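Local coordinates for protein HTH-type transcriptional activator AmpR (Citrobacter freundii, PDB 3KOS) that regulates expression of the AmpC beta-lactamase gene as a LysR-family transcription factor, of which this chain is the effector-binding domain, at residues 51-54 against 55-58; 191-194 against 195-198; 197-200 against 201-204. All blocks are in the same frame, centred on the assembly; numbering follows the deposited sequence.

Contact 1 (51-54 against 55-58); sequences RVDP and AAEG. With GOL (glycerol), chain G.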
# COMPACT_ATOMS: atom_id res chain seq x y z
N ARG A 51 7.39 6.09 -5.65
CA ARG A 51 7.85 6.22 -7.04
C ARG A 51 6.78 6.98 -7.77
O ARG A 51 5.70 6.46 -8.05
CB ARG A 51 8.04 4.86 -7.71
CG ARG A 51 9.19 4.07 -7.16
CD ARG A 51 8.78 3.42 -5.87
NE ARG A 51 9.76 2.45 -5.42
CZ ARG A 51 9.65 1.74 -4.30
NH1 ARG A 51 8.58 1.89 -3.53
NH2 ARG A 51 10.60 0.89 -3.96
N VAL A 52 7.09 8.24 -8.07
CA VAL A 52 6.09 9.14 -8.58
C VAL A 52 6.75 10.21 -9.43
O VAL A 52 7.91 10.57 -9.21
CB VAL A 52 5.30 9.78 -7.42
CG1 VAL A 52 6.22 10.61 -6.55
CG2 VAL A 52 4.14 10.61 -7.95
N ASP A 53 6.01 10.69 -10.42
CA ASP A 53 6.48 11.72 -11.31
C ASP A 53 5.52 12.89 -11.17
O ASP A 53 4.44 12.89 -11.77
CB ASP A 53 6.46 11.21 -12.75
CG ASP A 53 7.06 12.19 -13.74
OD1 ASP A 53 6.96 13.42 -13.51
OD2 ASP A 53 7.63 11.73 -14.75
N PRO A 54 5.90 13.89 -10.36
CA PRO A 54 5.00 15.01 -10.07
C PRO A 54 4.52 15.72 -11.33
O PRO A 54 3.34 16.06 -11.44
CB PRO A 54 5.87 15.97 -9.25
CG PRO A 54 7.01 15.18 -8.77
CD PRO A 54 7.20 14.01 -9.69
N ALA A 55 5.42 15.94 -12.28
CA ALA A 55 5.04 16.65 -13.50
C ALA A 55 3.96 15.88 -14.23
O ALA A 55 2.95 16.44 -14.64
CB ALA A 55 6.26 16.87 -14.40
N ALA A 56 4.18 14.57 -14.39
CA ALA A 56 3.24 13.70 -15.07
C ALA A 56 1.87 13.70 -14.39
O ALA A 56 0.84 13.66 -15.06
CB ALA A 56 3.79 12.28 -15.16
N GLU A 57 1.86 13.75 -13.06
CA GLU A 57 0.60 13.72 -12.33
C GLU A 57 0.03 15.11 -12.07
O GLU A 57 -1.05 15.24 -11.50
CB GLU A 57 0.75 12.96 -11.01
CG GLU A 57 1.01 11.48 -11.20
CD GLU A 57 0.84 10.67 -9.92
OE1 GLU A 57 0.29 11.20 -8.92
OE2 GLU A 57 1.26 9.49 -9.91
N GLY A 58 0.74 16.14 -12.51
CA GLY A 58 0.29 17.50 -12.30
C GLY A 58 0.15 17.86 -10.83
O GLY A 58 -0.77 18.58 -10.44
C1 GOL G . 2.25 5.75 -7.41
O1 GOL G . 3.49 5.49 -7.36
C2 GOL G . 1.63 6.13 -8.71
O2 GOL G . 1.19 7.37 -8.34
C3 GOL G . 2.46 6.24 -9.97
O3 GOL G . 3.33 5.18 -10.29
O HOH W 1 3.86 9.02 -11.49

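Contact 2 (191-194 against 195-198); sequences PETP and AMRE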
# COMPACT_ATOMS: atom_id res chain seq x y z
N PRO A 191 5.32 26.59 -10.04
CA PRO A 191 5.08 27.85 -9.32
C PRO A 191 4.53 27.60 -7.92
O PRO A 191 3.64 26.78 -7.76
CB PRO A 191 4.02 28.55 -10.17
CG PRO A 191 4.11 27.92 -11.52
CD PRO A 191 4.51 26.49 -11.27
N GLU A 192 5.07 28.30 -6.93
CA GLU A 192 4.56 28.20 -5.57
C GLU A 192 3.39 29.16 -5.35
O GLU A 192 3.54 30.38 -5.48
CB GLU A 192 5.68 28.48 -4.58
CG GLU A 192 5.32 28.27 -3.13
CD GLU A 192 6.37 28.85 -2.20
OE1 GLU A 192 6.41 30.09 -2.04
OE2 GLU A 192 7.15 28.06 -1.62
N THR A 193 2.23 28.60 -5.02
CA THR A 193 1.00 29.36 -4.81
C THR A 193 0.83 29.67 -3.33
O THR A 193 1.50 29.09 -2.48
CB THR A 193 -0.23 28.54 -5.24
OG1 THR A 193 -0.30 27.35 -4.43
CG2 THR A 193 -0.13 28.15 -6.72
N PRO A 194 -0.08 30.61 -3.01
CA PRO A 194 -0.39 30.89 -1.60
C PRO A 194 -0.92 29.65 -0.87
O PRO A 194 -0.60 29.46 0.30
CB PRO A 194 -1.49 31.95 -1.68
CG PRO A 194 -1.33 32.57 -3.02
CD PRO A 194 -0.77 31.53 -3.93
N ALA A 195 -1.74 28.86 -1.54
CA ALA A 195 -2.31 27.65 -0.93
C ALA A 195 -1.19 26.69 -0.55
O ALA A 195 -1.23 26.07 0.51
CB ALA A 195 -3.28 26.98 -1.88
N MSE A 196 -0.19 26.57 -1.42
CA MSE A 196 0.97 25.72 -1.12
C MSE A 196 1.74 26.24 0.09
O MSE A 196 2.07 25.47 1.00
CB MSE A 196 1.88 25.60 -2.35
CG MSE A 196 1.23 24.84 -3.50
SE MSE A 196 2.17 25.11 -5.21
CE MSE A 196 3.88 24.29 -4.74
N ARG A 197 2.01 27.54 0.13
CA ARG A 197 2.75 28.10 1.25
C ARG A 197 2.00 27.85 2.55
O ARG A 197 2.60 27.54 3.58
CB ARG A 197 3.01 29.61 1.06
CG ARG A 197 4.09 29.93 0.03
CD ARG A 197 4.41 31.45 -0.02
NE ARG A 197 3.34 32.19 -0.69
CZ ARG A 197 3.27 32.35 -2.01
NH1 ARG A 197 4.22 31.84 -2.79
NH2 ARG A 197 2.27 33.03 -2.56
N GLU A 198 0.68 28.00 2.50
CA GLU A 198 -0.14 27.82 3.69
C GLU A 198 -0.16 26.38 4.16
O GLU A 198 -0.01 26.10 5.35
CB GLU A 198 -1.55 28.36 3.43
CG GLU A 198 -1.54 29.90 3.45
CD GLU A 198 -2.84 30.53 3.02
OE1 GLU A 198 -3.71 29.82 2.47
OE2 GLU A 198 -2.98 31.76 3.21
O HOH W 2 2.71 33.09 -5.18

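Contact 3 (197-200 against 201-204); sequences REFS and RWLT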
# COMPACT_ATOMS: atom_id res chain seq x y z
N ARG A 197 2.01 27.54 0.13
CA ARG A 197 2.75 28.10 1.25
C ARG A 197 2.00 27.85 2.55
O ARG A 197 2.60 27.54 3.58
CB ARG A 197 3.01 29.61 1.06
CG ARG A 197 4.09 29.93 0.03
CD ARG A 197 4.41 31.45 -0.02
NE ARG A 197 3.34 32.19 -0.69
CZ ARG A 197 3.27 32.35 -2.01
NH1 ARG A 197 4.22 31.84 -2.79
NH2 ARG A 197 2.27 33.03 -2.56
N GLU A 198 0.68 28.00 2.50
CA GLU A 198 -0.14 27.82 3.69
C GLU A 198 -0.16 26.38 4.16
O GLU A 198 -0.01 26.10 5.35
CB GLU A 198 -1.55 28.36 3.43
CG GLU A 198 -1.54 29.90 3.45
CD GLU A 198 -2.84 30.53 3.02
OE1 GLU A 198 -3.71 29.82 2.47
OE2 GLU A 198 -2.98 31.76 3.21
N PHE A 199 -0.34 25.45 3.22
CA PHE A 199 -0.29 24.04 3.58
C PHE A 199 1.07 23.65 4.18
O PHE A 199 1.13 22.96 5.19
CB PHE A 199 -0.63 23.16 2.38
CG PHE A 199 -0.57 21.69 2.69
CD1 PHE A 199 0.61 20.98 2.52
CD2 PHE A 199 -1.68 21.03 3.20
CE1 PHE A 199 0.68 19.63 2.82
CE2 PHE A 199 -1.62 19.67 3.50
CZ PHE A 199 -0.43 18.97 3.31
N SER A 200 2.15 24.08 3.54
CA SER A 200 3.50 23.76 4.04
C SER A 200 3.73 24.31 5.43
O SER A 200 4.28 23.63 6.29
CB SER A 200 4.58 24.34 3.13
OG SER A 200 4.56 23.70 1.89
N ARG A 201 3.32 25.56 5.65
CA ARG A 201 3.48 26.17 6.96
C ARG A 201 2.66 25.43 8.00
O ARG A 201 3.13 25.18 9.12
CB ARG A 201 3.09 27.66 6.95
CG ARG A 201 4.03 28.55 6.16
CD ARG A 201 3.90 30.03 6.58
NE ARG A 201 2.53 30.53 6.50
CZ ARG A 201 2.07 31.32 5.53
NH1 ARG A 201 2.88 31.72 4.55
NH2 ARG A 201 0.81 31.72 5.55
N TRP A 202 1.42 25.08 7.65
CA TRP A 202 0.56 24.36 8.58
C TRP A 202 1.18 23.02 8.98
O TRP A 202 1.21 22.66 10.16
CB TRP A 202 -0.81 24.11 7.96
CG TRP A 202 -1.56 23.06 8.73
CD1 TRP A 202 -2.23 23.23 9.91
CD2 TRP A 202 -1.70 21.68 8.39
NE1 TRP A 202 -2.78 22.05 10.32
CE2 TRP A 202 -2.46 21.07 9.41
CE3 TRP A 202 -1.25 20.89 7.32
CZ2 TRP A 202 -2.79 19.71 9.39
CZ3 TRP A 202 -1.58 19.54 7.30
CH2 TRP A 202 -2.33 18.97 8.33
N LEU A 203 1.66 22.28 7.99
CA LEU A 203 2.14 20.91 8.24
C LEU A 203 3.43 20.90 9.08
O LEU A 203 3.52 20.21 10.08
CB LEU A 203 2.33 20.15 6.92
CG LEU A 203 2.73 18.68 7.03
CD1 LEU A 203 1.84 17.91 8.01
CD2 LEU A 203 2.70 18.03 5.65
N THR A 204 4.42 21.68 8.67
CA THR A 204 5.64 21.75 9.46
C THR A 204 5.30 22.26 10.87
O THR A 204 5.88 21.83 11.86
CB THR A 204 6.71 22.62 8.80
OG1 THR A 204 6.15 23.90 8.50
CG2 THR A 204 7.20 21.99 7.51
O HOH W 3 -0.06 33.32 3.39

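Contact 1 (51-54 against 55-58)
Glu57 reaches back along the residues that lead into its own helix, helix 54-57, and meets Asp53 and Val52. Its CB and CG pass 3.8 Å from Asp53 O, the carbonyl that also accepts a hydrogen bond from Glu57 N, so the aliphatic part of the chain lies alongside the first backbone bond of the turn. With CG beside the backbone N (chi1 -67°) and the chain extended beyond it, the carboxylate is carried back along the preceding loop. There Glu57 CD comes 3.8 Å from Val52 CG2, the valine methyl that stands anti to its own backbone N, and the two side chains cross at about a right angle. At the tip, Glu57 OE2 accepts a hydrogen bond from glycerol O2 at 2.6 Å and a second from water 1. The water in turn accepts from Asp53 N, linking the acid to the backbone just ahead of the helix.

Asp53 is the N-cap. Its OD1 accepts from Ala56 N at 3.1 Å, the N-H pointing almost straight at the oxygen but arriving 66° out of the carboxylate plane, while OD2 is bonded to another glycerol. Gly58, with positive phi, ends the single turn in a Schellman motif, its N bonded to Ala55 O. Tyr110 of the second subunit packs on Glu57. The two donors converging on Glu57 OE2 are consistent with a negatively charged carboxylate, held through water to the loop. The glycerol probably comes from the crystallisation liquor, so it marks only that this surface carboxylate can be reached by a small hydroxyl compound.

Contact 2 (191-194 against 195-198)
Glu192 and Arg197 cross at about a right angle, and their carboxylate and guanidinium planes stand 70° apart. With the planes turned so, the salt bridge runs through a single nitrogen: Arg197 NH1 meets Glu192 OE1 at 2.9 Å, and the oxygen lies in the guanidinium plane and offers its anti lone pair. The same NH1 makes a weak bond to Glu192 O, and water 2 joins that carbonyl to Arg197 NH2. A bend at chi3 (-74°) brings the Arg197 guanidinium back over the chain, where Thr193 O lies 3.7 Å from its plane and over its centre. Arg197 NH2 comes 3.7 Å from Pro194 CD.

Thr193 is the N-cap of helix 194-209. Its OG1, between the backbone N and the carbonyl carbon (chi1 62°), accepts from Met196 N at 3.1 Å. The selenomethionine side chain of Met196 runs across the threonine and places SE 3.4 Å from Pro191 O.

The salt bridge thus straps the outer side of the helix start, whereas Met196 turns inward to Leu14 of strand 12-19 and Arg186 of strand 181-187, and Ala195 rests on Glu12 and on Ile41 of strand 41-48.

Contact 3 (197-200 against 201-204)
Arg201 lies over the backbone of the preceding turn of helix 194-209: its N donates to Arg197 O, and its CG passes 3.1 Å from the same oxygen. Bent at chi3 (-55°), the chain turns its guanidinium so that one face looks onto Arg197 O, offset toward the rim of the group. Arg201 NH2 comes 3.6 Å from Glu198 CG but remains 4.5 Å from Glu198 OE2, beyond salt-bridge range. Water 3 fills the link, accepting from Arg201 NH2 at 2.8 Å in the guanidinium plane and giving a weak bond to Glu198 OE2, while Glu198 OE1 is held by His40.

Trp202, next in sequence, bonds through its N to Glu198 O and sends its indole to the buried side. The six-membered ring and the Phe199 ring meet obliquely, with planes at 49°; the closest carbons are Trp202 CZ3 and Phe199 CE2 at 3.8 Å, and Trp202 CE3 lies over a face of the phenylalanine. Trp202 NE1 is hydrogen-bonded to Asp33, which would restrain the rotation of the indole.

Leu203 runs side by side with Phe199, pointing the same way, and rests its CD2 3.8 Å from Phe199 CE1. Thr204 completes the segment by gripping Ser200 O twice, with N at 3.1 Å and OG1 at 2.9 Å, from opposite faces of the carbonyl plane. Here the side-chain hydroxyl returns to the helix's own backbone.

The whole is an amphipathic helix packed on a beta-sheet. Phe199 reaches Leu14, Ile16 and Leu43 on strands 12-19 and 41-48, Leu203 meets Leu78 of strand 73-86, and Phe34 of helix 20-37 joins both aromatic rings, as befits the alpha-beta sandwich of the LysR effector-binding domain.

How the contacts relate
Contacts 2 and 3 follow each other along helix 194-209, with centres about 9 Å apart and Arg197 and Glu198 common to both. Contact 2 lies at the start of the helix and contact 3 in its middle, where the aromatic residues are buried. Contact 1 belongs to a separate one-turn helix between strands 41-48 and 61-66. Its centre is about 18 Å from that of contact 2 and about 21 Å from that of contact 3, and it touches neither. Contacts 1 and 2 each have an N-cap at a helix start, Asp53 and Thr193, and each cap has a glycerol, probably from the crystallisation liquor, about 3 Å from its side chain. Contact 1 alone meets the second subunit.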